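Local coordinates for delta-aminolevulinic acid dehydratase (PDB 3OBK), which catalyses the condensation of two molecules of 5-aminolevulinic acid to porphobilinogen, an early step of tetrapyrrole biosynthesis, and is captured with this product bound, at residues Ala89-Pro94 / Val288-Ser293; Leu132-Leu137 / Leu208-Lys213; Glu316-Phe321 / Asp327-Tyr332. All blocks are in the same frame, centred on the assembly; numbering follows the deposited sequence.

Contact 1 of 3, residues Ala89-Pro94 / Val288-Ser293; sequences AFMLFP and VAYHVS. With PBG (3-[5-(aminomethyl)-4-(carboxymethyl)-1H-pyrrol-3-yl]propanoic acid), chain L.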
loop_
_atom_site.group_PDB
_atom_site.type_symbol
_atom_site.label_atom_id
_atom_site.label_comp_id
_atom_site.label_asym_id
_atom_site.label_seq_id
_atom_site.Cartn_x
_atom_site.Cartn_y
_atom_site.Cartn_z
ATOM N N ALA A 89 18.079 19.267 26.206
ATOM C CA ALA A 89 18.716 17.938 26.155
ATOM C C ALA A 89 20.181 17.978 25.774
ATOM O O ALA A 89 20.557 18.549 24.764
ATOM C CB ALA A 89 17.969 17.039 25.197
ATOM N N PHE A 90 20.992 17.288 26.552
ATOM C CA PHE A 90 22.432 17.383 26.448
ATOM C C PHE A 90 23.023 15.994 26.494
ATOM O O PHE A 90 22.679 15.178 27.349
ATOM C CB PHE A 90 23.003 18.204 27.612
ATOM C CG PHE A 90 22.423 19.568 27.729
ATOM C CD1 PHE A 90 23.061 20.638 27.174
ATOM C CD2 PHE A 90 21.223 19.772 28.363
ATOM C CE1 PHE A 90 22.524 21.893 27.268
ATOM C CE2 PHE A 90 20.675 21.014 28.451
ATOM C CZ PHE A 90 21.320 22.079 27.886
ATOM N N MET A 91 23.930 15.736 25.581
ATOM C CA MET A 91 24.530 14.429 25.430
ATOM C C MET A 91 25.976 14.639 25.896
ATOM O O MET A 91 26.582 15.645 25.550
ATOM C CB MET A 91 24.410 14.059 23.942
ATOM C CG MET A 91 24.582 12.633 23.516
ATOM S SD MET A 91 24.169 12.455 21.716
ATOM C CE MET A 91 22.457 11.913 21.695
ATOM N N LEU A 92 26.517 13.720 26.692
ATOM C CA LEU A 92 27.853 13.886 27.289
ATOM C C LEU A 92 28.852 12.801 26.923
ATOM O O LEU A 92 28.610 11.617 27.113
ATOM C CB LEU A 92 27.771 13.916 28.818
ATOM C CG LEU A 92 26.697 14.751 29.487
ATOM C CD1 LEU A 92 26.856 14.521 30.967
ATOM C CD2 LEU A 92 26.810 16.232 29.123
ATOM N N PHE A 93 30.006 13.223 26.453
ATOM C CA PHE A 93 31.056 12.317 26.073
ATOM C C PHE A 93 32.289 12.621 26.931
ATOM O O PHE A 93 32.623 13.779 27.134
ATOM C CB PHE A 93 31.387 12.542 24.610
ATOM C CG PHE A 93 30.262 12.246 23.668
ATOM C CD1 PHE A 93 29.968 10.942 23.303
ATOM C CD2 PHE A 93 29.564 13.265 23.073
ATOM C CE1 PHE A 93 28.964 10.677 22.392
ATOM C CE2 PHE A 93 28.581 13.014 22.155
ATOM C CZ PHE A 93 28.270 11.740 21.811
ATOM N N PRO A 94 32.947 11.592 27.466
ATOM C CA PRO A 94 34.174 11.799 28.240
ATOM C C PRO A 94 35.460 11.576 27.448
ATOM O O PRO A 94 35.609 10.558 26.789
ATOM C CB PRO A 94 34.070 10.740 29.321
ATOM C CG PRO A 94 33.351 9.628 28.669
ATOM C CD PRO A 94 32.451 10.220 27.607
ATOM N N VAL A 288 15.529 10.398 15.858
ATOM C CA VAL A 288 16.577 11.353 16.141
ATOM C C VAL A 288 17.606 11.204 15.067
ATOM O O VAL A 288 17.830 10.119 14.563
ATOM C CB VAL A 288 17.224 11.111 17.556
ATOM C CG1 VAL A 288 18.052 12.273 17.967
ATOM C CG2 VAL A 288 16.147 10.873 18.602
ATOM N N ALA A 289 18.208 12.314 14.682
ATOM C CA ALA A 289 19.293 12.328 13.700
ATOM C C ALA A 289 20.517 13.004 14.338
ATOM O O ALA A 289 20.363 13.839 15.204
ATOM C CB ALA A 289 18.850 13.039 12.467
ATOM N N TYR A 290 21.722 12.617 13.932
ATOM C CA TYR A 290 22.944 13.188 14.483
ATOM C C TYR A 290 23.701 13.922 13.377
ATOM O O TYR A 290 24.177 13.313 12.416
ATOM C CB TYR A 290 23.822 12.095 15.058
ATOM C CG TYR A 290 24.763 12.525 16.162
ATOM C CD1 TYR A 290 25.677 13.558 15.997
ATOM C CD2 TYR A 290 24.773 11.849 17.375
ATOM C CE1 TYR A 290 26.576 13.917 17.043
ATOM C CE2 TYR A 290 25.635 12.204 18.409
ATOM C CZ TYR A 290 26.531 13.222 18.245
ATOM O OH TYR A 290 27.360 13.505 19.311
ATOM N N HIS A 291 23.789 15.242 13.542
ATOM C CA HIS A 291 24.622 16.107 12.737
ATOM C C HIS A 291 26.047 16.011 13.297
ATOM O O HIS A 291 26.372 16.702 14.276
ATOM C CB HIS A 291 24.085 17.530 12.837
ATOM C CG HIS A 291 24.648 18.481 11.832
ATOM N ND1 HIS A 291 24.973 19.783 12.153
ATOM C CD2 HIS A 291 24.930 18.332 10.517
ATOM C CE1 HIS A 291 25.420 20.398 11.069
ATOM N NE2 HIS A 291 25.400 19.542 10.061
ATOM N N VAL A 292 26.873 15.155 12.696
ATOM C CA VAL A 292 28.087 14.689 13.341
ATOM C C VAL A 292 29.271 15.629 13.168
ATOM O O VAL A 292 29.265 16.513 12.313
ATOM C CB VAL A 292 28.514 13.307 12.830
ATOM C CG1 VAL A 292 27.374 12.321 12.935
ATOM C CG2 VAL A 292 29.061 13.390 11.410
ATOM N N SER A 293 30.302 15.399 13.986
ATOM C CA SER A 293 31.460 16.265 14.072
ATOM C C SER A 293 32.008 16.655 12.709
ATOM O O SER A 293 32.356 17.793 12.471
ATOM C CB SER A 293 32.543 15.547 14.858
ATOM O OG SER A 293 32.975 14.363 14.197
HETATM C CHA PBG L . 31.275 6.177 19.814
HETATM C C1A PBG L . 30.763 7.423 19.171
HETATM C C2A PBG L . 31.234 8.002 17.996
HETATM C C3A PBG L . 30.460 9.129 17.790
HETATM C C4A PBG L . 29.496 9.153 18.782
HETATM N NA PBG L . 29.716 8.130 19.620
HETATM C C5A PBG L . 32.452 7.631 17.185
HETATM C C6A PBG L . 32.401 6.361 16.451
HETATM O O1A PBG L . 31.539 5.523 16.828
HETATM O O2A PBG L . 33.244 6.118 15.559
HETATM C C7A PBG L . 30.650 10.111 16.700
HETATM C C8A PBG L . 29.921 11.397 16.820
HETATM C C9A PBG L . 30.314 12.501 15.931
HETATM O O3A PBG L . 30.032 13.641 16.288
HETATM O O4A PBG L . 31.139 12.383 15.012
HETATM N N1 PBG L . 30.410 5.044 19.875
#

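Contact 2 of 3, residues Leu132-Leu137 / Leu208-Lys213; sequences LADVAL and LAYSCK. With PBG (3-[5-(aminomethyl)-4-(carboxymethyl)-1H-pyrrol-3-yl]propanoic acid), chain L.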
loop_
_atom_site.group_PDB
_atom_site.type_symbol
_atom_site.label_atom_id
_atom_site.label_comp_id
_atom_site.label_asym_id
_atom_site.label_seq_id
_atom_site.Cartn_x
_atom_site.Cartn_y
_atom_site.Cartn_z
ATOM N N LEU A 132 21.700 12.664 28.314
ATOM C CA LEU A 132 21.783 11.467 27.488
ATOM C C LEU A 132 23.252 11.071 27.465
ATOM O O LEU A 132 24.080 11.834 27.000
ATOM C CB LEU A 132 21.322 11.774 26.053
ATOM C CG LEU A 132 19.864 12.085 25.684
ATOM C CD1 LEU A 132 19.260 13.155 26.629
ATOM C CD2 LEU A 132 19.765 12.543 24.181
ATOM N N ALA A 133 23.574 9.888 27.980
ATOM C CA ALA A 133 24.964 9.430 28.081
ATOM C C ALA A 133 25.185 8.361 27.028
ATOM O O ALA A 133 24.347 7.495 26.852
ATOM C CB ALA A 133 25.229 8.872 29.445
ATOM N N ASP A 134 26.308 8.410 26.328
ATOM C CA ASP A 134 26.609 7.402 25.342
ATOM C C ASP A 134 26.906 6.062 26.043
ATOM O O ASP A 134 27.354 6.046 27.197
ATOM C CB ASP A 134 27.803 7.865 24.518
ATOM C CG ASP A 134 28.075 6.982 23.334
ATOM O OD1 ASP A 134 27.622 7.323 22.201
ATOM O OD2 ASP A 134 28.752 5.941 23.542
ATOM N N VAL A 135 26.609 4.952 25.353
ATOM C CA VAL A 135 27.021 3.614 25.787
ATOM C C VAL A 135 27.820 2.984 24.654
ATOM O O VAL A 135 27.359 2.893 23.522
ATOM C CB VAL A 135 25.835 2.734 26.205
ATOM C CG1 VAL A 135 26.278 1.275 26.462
ATOM C CG2 VAL A 135 25.141 3.341 27.434
ATOM N N ALA A 136 29.035 2.576 24.974
ATOM C CA ALA A 136 30.029 2.163 23.988
ATOM C C ALA A 136 31.374 2.244 24.663
ATOM O O ALA A 136 31.600 3.084 25.549
ATOM C CB ALA A 136 30.008 3.033 22.737
ATOM N N LEU A 137 32.261 1.350 24.271
ATOM C CA LEU A 137 33.518 1.218 24.988
ATOM C C LEU A 137 34.598 2.059 24.373
ATOM O O LEU A 137 35.670 2.119 24.901
ATOM C CB LEU A 137 33.970 -0.232 25.006
ATOM C CG LEU A 137 32.960 -1.206 25.590
ATOM C CD1 LEU A 137 33.565 -2.602 25.640
ATOM C CD2 LEU A 137 32.504 -0.791 26.968
ATOM N N LEU A 208 17.904 5.526 23.916
ATOM C CA LEU A 208 17.968 6.080 22.570
ATOM C C LEU A 208 18.864 5.148 21.730
ATOM O O LEU A 208 20.099 5.135 21.873
ATOM C CB LEU A 208 18.492 7.507 22.624
ATOM C CG LEU A 208 18.897 8.347 21.391
ATOM C CD1 LEU A 208 18.126 8.053 20.125
ATOM C CD2 LEU A 208 18.807 9.843 21.783
ATOM N N ALA A 209 18.233 4.328 20.893
ATOM C CA ALA A 209 18.973 3.280 20.183
ATOM C C ALA A 209 19.541 3.869 18.919
ATOM O O ALA A 209 18.811 4.451 18.123
ATOM C CB ALA A 209 18.053 2.082 19.871
ATOM N N TYR A 210 20.845 3.755 18.732
ATOM C CA TYR A 210 21.445 4.054 17.431
ATOM C C TYR A 210 21.185 2.830 16.567
ATOM O O TYR A 210 21.923 1.884 16.658
ATOM C CB TYR A 210 22.933 4.286 17.555
ATOM C CG TYR A 210 23.366 5.578 18.171
ATOM C CD1 TYR A 210 23.313 5.773 19.521
ATOM C CD2 TYR A 210 23.918 6.581 17.399
ATOM C CE1 TYR A 210 23.762 6.975 20.105
ATOM C CE2 TYR A 210 24.363 7.779 17.959
ATOM C CZ TYR A 210 24.285 7.977 19.317
ATOM O OH TYR A 210 24.751 9.174 19.878
ATOM N N SER A 211 20.110 2.833 15.769
ATOM C CA SER A 211 19.766 1.664 14.936
ATOM C C SER A 211 20.531 1.630 13.660
ATOM O O SER A 211 21.050 0.588 13.302
ATOM C CB SER A 211 18.301 1.654 14.528
ATOM O OG SER A 211 17.507 1.741 15.655
ATOM N N CYS A 212 20.550 2.760 12.964
ATOM C CA CYS A 212 21.169 2.858 11.659
ATOM C C CYS A 212 22.365 3.806 11.739
ATOM O O CYS A 212 22.268 4.981 11.437
ATOM C CB CYS A 212 20.130 3.337 10.639
ATOM S SG CYS A 212 18.521 2.503 10.832
ATOM N N LYS A 213 23.479 3.275 12.220
ATOM C CA LYS A 213 24.714 4.020 12.392
ATOM C C LYS A 213 25.707 3.460 11.393
ATOM O O LYS A 213 26.002 2.271 11.424
ATOM C CB LYS A 213 25.263 3.857 13.795
ATOM C CG LYS A 213 26.635 4.446 13.929
ATOM C CD LYS A 213 27.064 4.500 15.372
ATOM C CE LYS A 213 28.363 5.226 15.502
ATOM N NZ LYS A 213 28.702 5.398 16.891
HETATM C CHA PBG L . 31.275 6.177 19.814
HETATM C C1A PBG L . 30.763 7.423 19.171
HETATM C C2A PBG L . 31.234 8.002 17.996
HETATM C C3A PBG L . 30.460 9.129 17.790
HETATM C C4A PBG L . 29.496 9.153 18.782
HETATM N NA PBG L . 29.716 8.130 19.620
HETATM C C5A PBG L . 32.452 7.631 17.185
HETATM C C6A PBG L . 32.401 6.361 16.451
HETATM O O1A PBG L . 31.539 5.523 16.828
HETATM O O2A PBG L . 33.244 6.118 15.559
HETATM C C7A PBG L . 30.650 10.111 16.700
HETATM C C8A PBG L . 29.921 11.397 16.820
HETATM C C9A PBG L . 30.314 12.501 15.931
HETATM O O3A PBG L . 30.032 13.641 16.288
HETATM O O4A PBG L . 31.139 12.383 15.012
HETATM N N1 PBG L . 30.410 5.044 19.875
#

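Contact 3 of 3, residues Glu316-Phe321 / Asp327-Tyr332; sequences EVLKSF and DAVATY. With PBG (3-[5-(aminomethyl)-4-(carboxymethyl)-1H-pyrrol-3-yl]propanoic acid), chain L.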
loop_
_atom_site.group_PDB
_atom_site.type_symbol
_atom_site.label_atom_id
_atom_site.label_comp_id
_atom_site.label_asym_id
_atom_site.label_seq_id
_atom_site.Cartn_x
_atom_site.Cartn_y
_atom_site.Cartn_z
ATOM N N GLU A 316 19.017 26.231 7.608
ATOM C CA GLU A 316 18.419 25.397 6.541
ATOM C C GLU A 316 18.684 23.896 6.804
ATOM O O GLU A 316 17.833 23.038 6.609
ATOM C CB GLU A 316 18.989 25.814 5.193
ATOM C CG GLU A 316 18.612 24.931 4.021
ATOM C CD GLU A 316 19.059 25.493 2.669
ATOM O OE1 GLU A 316 19.486 26.683 2.593
ATOM O OE2 GLU A 316 19.000 24.746 1.668
ATOM N N VAL A 317 19.890 23.601 7.265
ATOM C CA VAL A 317 20.276 22.265 7.606
ATOM C C VAL A 317 19.316 21.731 8.648
ATOM O O VAL A 317 18.748 20.674 8.484
ATOM C CB VAL A 317 21.743 22.252 8.114
ATOM C CG1 VAL A 317 22.057 20.964 8.906
ATOM C CG2 VAL A 317 22.690 22.432 6.936
ATOM N N LEU A 318 19.093 22.484 9.708
ATOM C CA LEU A 318 18.183 22.024 10.777
ATOM C C LEU A 318 16.733 21.823 10.278
ATOM O O LEU A 318 16.075 20.849 10.633
ATOM C CB LEU A 318 18.228 22.979 11.962
ATOM C CG LEU A 318 19.589 23.190 12.635
ATOM C CD1 LEU A 318 19.466 24.158 13.777
ATOM C CD2 LEU A 318 20.176 21.864 13.121
ATOM N N LYS A 319 16.267 22.729 9.429
ATOM C CA LYS A 319 14.980 22.567 8.781
ATOM C C LYS A 319 14.955 21.307 7.933
ATOM O O LYS A 319 13.964 20.590 7.939
ATOM C CB LYS A 319 14.632 23.786 7.914
ATOM C CG LYS A 319 13.258 23.794 7.321
ATOM C CD LYS A 319 12.167 23.703 8.371
ATOM C CE LYS A 319 12.064 24.920 9.244
ATOM N NZ LYS A 319 11.571 26.149 8.502
ATOM N N SER A 320 16.049 21.026 7.232
ATOM C CA SER A 320 16.142 19.798 6.440
ATOM C C SER A 320 16.039 18.488 7.261
ATOM O O SER A 320 15.332 17.600 6.869
ATOM C CB SER A 320 17.411 19.817 5.574
ATOM O OG SER A 320 17.260 20.776 4.518
ATOM N N PHE A 321 16.706 18.390 8.402
ATOM C CA PHE A 321 16.577 17.202 9.275
ATOM C C PHE A 321 15.137 16.960 9.709
ATOM O O PHE A 321 14.655 15.822 9.866
ATOM C CB PHE A 321 17.362 17.394 10.562
ATOM C CG PHE A 321 18.774 17.045 10.442
ATOM C CD1 PHE A 321 19.153 15.721 10.259
ATOM C CD2 PHE A 321 19.750 18.019 10.533
ATOM C CE1 PHE A 321 20.487 15.406 10.134
ATOM C CE2 PHE A 321 21.059 17.690 10.434
ATOM C CZ PHE A 321 21.432 16.408 10.226
ATOM N N ASP A 327 12.390 13.993 14.688
ATOM C CA ASP A 327 11.769 14.650 15.795
ATOM C C ASP A 327 12.799 15.492 16.537
ATOM O O ASP A 327 12.529 16.634 16.873
ATOM C CB ASP A 327 11.131 13.622 16.702
ATOM C CG ASP A 327 10.041 12.867 16.002
ATOM O OD1 ASP A 327 9.054 13.511 15.587
ATOM O OD2 ASP A 327 10.187 11.639 15.847
ATOM N N ALA A 328 13.980 14.950 16.770
ATOM C CA ALA A 328 15.045 15.701 17.468
ATOM C C ALA A 328 16.290 15.584 16.636
ATOM O O ALA A 328 16.446 14.593 15.922
ATOM C CB ALA A 328 15.293 15.130 18.845
ATOM N N VAL A 329 17.182 16.568 16.739
ATOM C CA VAL A 329 18.467 16.537 16.040
ATOM C C VAL A 329 19.583 16.772 17.051
ATOM O O VAL A 329 19.534 17.731 17.785
ATOM C CB VAL A 329 18.506 17.664 14.992
ATOM C CG1 VAL A 329 19.796 17.651 14.214
ATOM C CG2 VAL A 329 17.276 17.540 14.039
ATOM N N ALA A 330 20.572 15.884 17.115
ATOM C CA ALA A 330 21.757 16.115 17.937
ATOM C C ALA A 330 22.717 16.954 17.088
ATOM O O ALA A 330 23.075 16.546 15.985
ATOM C CB ALA A 330 22.396 14.802 18.358
ATOM N N THR A 331 23.116 18.134 17.553
ATOM C CA THR A 331 23.993 18.961 16.719
ATOM C C THR A 331 24.884 19.849 17.538
ATOM O O THR A 331 24.420 20.439 18.482
ATOM C CB THR A 331 23.189 19.823 15.688
ATOM O OG1 THR A 331 24.072 20.728 15.008
ATOM C CG2 THR A 331 22.083 20.595 16.373
ATOM N N TYR A 332 26.160 19.964 17.151
ATOM C CA TYR A 332 27.112 20.829 17.854
ATOM C C TYR A 332 26.749 22.308 17.649
ATOM O O TYR A 332 27.231 23.173 18.390
ATOM C CB TYR A 332 28.561 20.504 17.445
ATOM C CG TYR A 332 28.906 19.062 17.723
ATOM C CD1 TYR A 332 29.190 18.633 19.000
ATOM C CD2 TYR A 332 28.880 18.115 16.709
ATOM C CE1 TYR A 332 29.480 17.329 19.255
ATOM C CE2 TYR A 332 29.166 16.799 16.944
ATOM C CZ TYR A 332 29.465 16.390 18.229
ATOM O OH TYR A 332 29.739 15.053 18.481
HETATM C CHA PBG L . 31.275 6.177 19.814
HETATM C C1A PBG L . 30.763 7.423 19.171
HETATM C C2A PBG L . 31.234 8.002 17.996
HETATM C C3A PBG L . 30.460 9.129 17.790
HETATM C C4A PBG L . 29.496 9.153 18.782
HETATM N NA PBG L . 29.716 8.130 19.620
HETATM C C5A PBG L . 32.452 7.631 17.185
HETATM C C6A PBG L . 32.401 6.361 16.451
HETATM O O1A PBG L . 31.539 5.523 16.828
HETATM O O2A PBG L . 33.244 6.118 15.559
HETATM C C7A PBG L . 30.650 10.111 16.700
HETATM C C8A PBG L . 29.921 11.397 16.820
HETATM C C9A PBG L . 30.314 12.501 15.931
HETATM O O3A PBG L . 30.032 13.641 16.288
HETATM O O4A PBG L . 31.139 12.383 15.012
HETATM N N1 PBG L . 30.410 5.044 19.875
#

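Contact 1 of 3, residues Ala89-Pro94 / Val288-Ser293
The hydroxyl of Tyr290 presses against the edge of the Phe93 ring, with OH only 3.1 Å from Phe93 CE2. The two side chains come from opposite directions, and the hydroxyl meets the rim of the ring near its plane. The polar need of Tyr290 OH is met by a hydrogen bond to Tyr332 OH. Met91 lies next to this pair. It turns CG away from its own nitrogen (chi1 -163°) and brings SD to 3.6 Å from Tyr290 CE2. This is an oblique Met-aromatic contact. The strands 89-95 and 287-291 are not neighbours in the sheet. Met91 CA and Tyr290 CA are 11.1 Å apart, so the side chains meet across the interior of a TIM barrel. Porphobilinogen touches Phe93 and Tyr290: its pyrrole NA is 3.8 Å from Phe93 CE1 and its O3A 3.5 Å from Tyr290 CE1. Its propanoate is taken at the start of helix 293-305. Ser293 N donates to O3A at 2.9 Å and more weakly to O4A, which also takes Ser293 OG at 2.8 Å. The Phe93 ring also meets Phe222 edge-to-face.

Contact 2 of 3, residues Leu132-Leu137 / Leu208-Lys213
Asp134 and Tyr210 are brought together by different first torsions. The carboxylate of Asp134 is carried anti to the backbone N (chi1 -172°), while the Tyr210 ring swings to the side of its backbone N (chi1 -74°). The two side chains then cross at about a right angle, and their flat groups are turned 57° apart. The approach is loose: Asp134 OD1 stays 4.1 Å from Tyr210 OH. The stronger partner of OD1 is Ser183 OG, a hydrogen bond. Deeper in the barrel Leu132 and Leu208 meet by their methyls, CD2 to CD2 at 3.7 Å. Strand 179-182 lies between the two strands of the contact, so this is a contact between next-nearest parallel strands of the TIM barrel. Its Cys181 touches both leucines. At the other end lies the product. The pyrrole NA of porphobilinogen points almost straight at Asp134 OD1, but the bond is weak at 3.4 Å. After the corner at Cys212, the extended chain of Lys213 reaches in, and NZ binds the acetate oxygen O1A at 2.8 Å. Lys213 NZ also bonds to Ser183 O, and Lys267 NZ is close by. The contact is apolar at Leu132 and Leu208 and polar toward the product. Lys213 holds the acetate while Asp134 makes a weak bond to the pyrrole N-H; together they may restrict the turning of the ring.

Contact 3 of 3, residues Glu316-Phe321 / Asp327-Tyr332
The axes of helix 316-321 and strand 328-331 run roughly against each other, at 139° between their directions, as expected where a barrel helix leads back into the next strand. Phe321 and Val329 carry most of the contact. Val329 CG1 sits over one face of the Phe321 ring, displaced toward the rim. It is 4.0 Å from the ring centroid, a CH-pi contact. The other methyl, CG2, reaches the root of the same side chain, 3.5 Å from Phe321 CB. The two methyls of Val329 thus touch both the ring face and CB of Phe321. Further along, Leu318 CD2 meets Thr331 CG2 at 4.0 Å. The Thr331 hydroxyl is anti to the backbone N (chi1 173°) and hydrogen-bonds to His291 ND1 and Tyr333 N, which leaves the methyl for the leucine. Tyr332 belongs to the product site. Its OH donates to the propanoate O3A of porphobilinogen at 2.6 Å, with O3A in the plane of the ring. On the helix, Glu316 hydrogen-bonds to Ser216 and Tyr272 of a neighbouring subunit. The interface between helix and strand is apolar; Thr331 OG1 bonds to His291 of strand 287-291, Tyr332 OH to the ligand and Glu316 to another subunit.

In the fold
All three contacts belong to one TIM barrel and all touch the same porphobilinogen molecule. The centre of contact 1 is about 10 Å from that of contact 2 and about 11 Å from that of contact 3. Contacts 2 and 3 lie about 18 Å apart between centres and do not touch. Strands 89-95 and 130-135 pair in parallel, joining contacts 1 and 2, and strands 287-291 and 328-331 do the same for contacts 1 and 3. Along the chain, contact 2 falls between the two segments of contact 1, and contact 3 follows both. Contacts 1 and 2 lie inside the barrel, contact 3 joins an outer helix to its wall, and residues of all three line the product site.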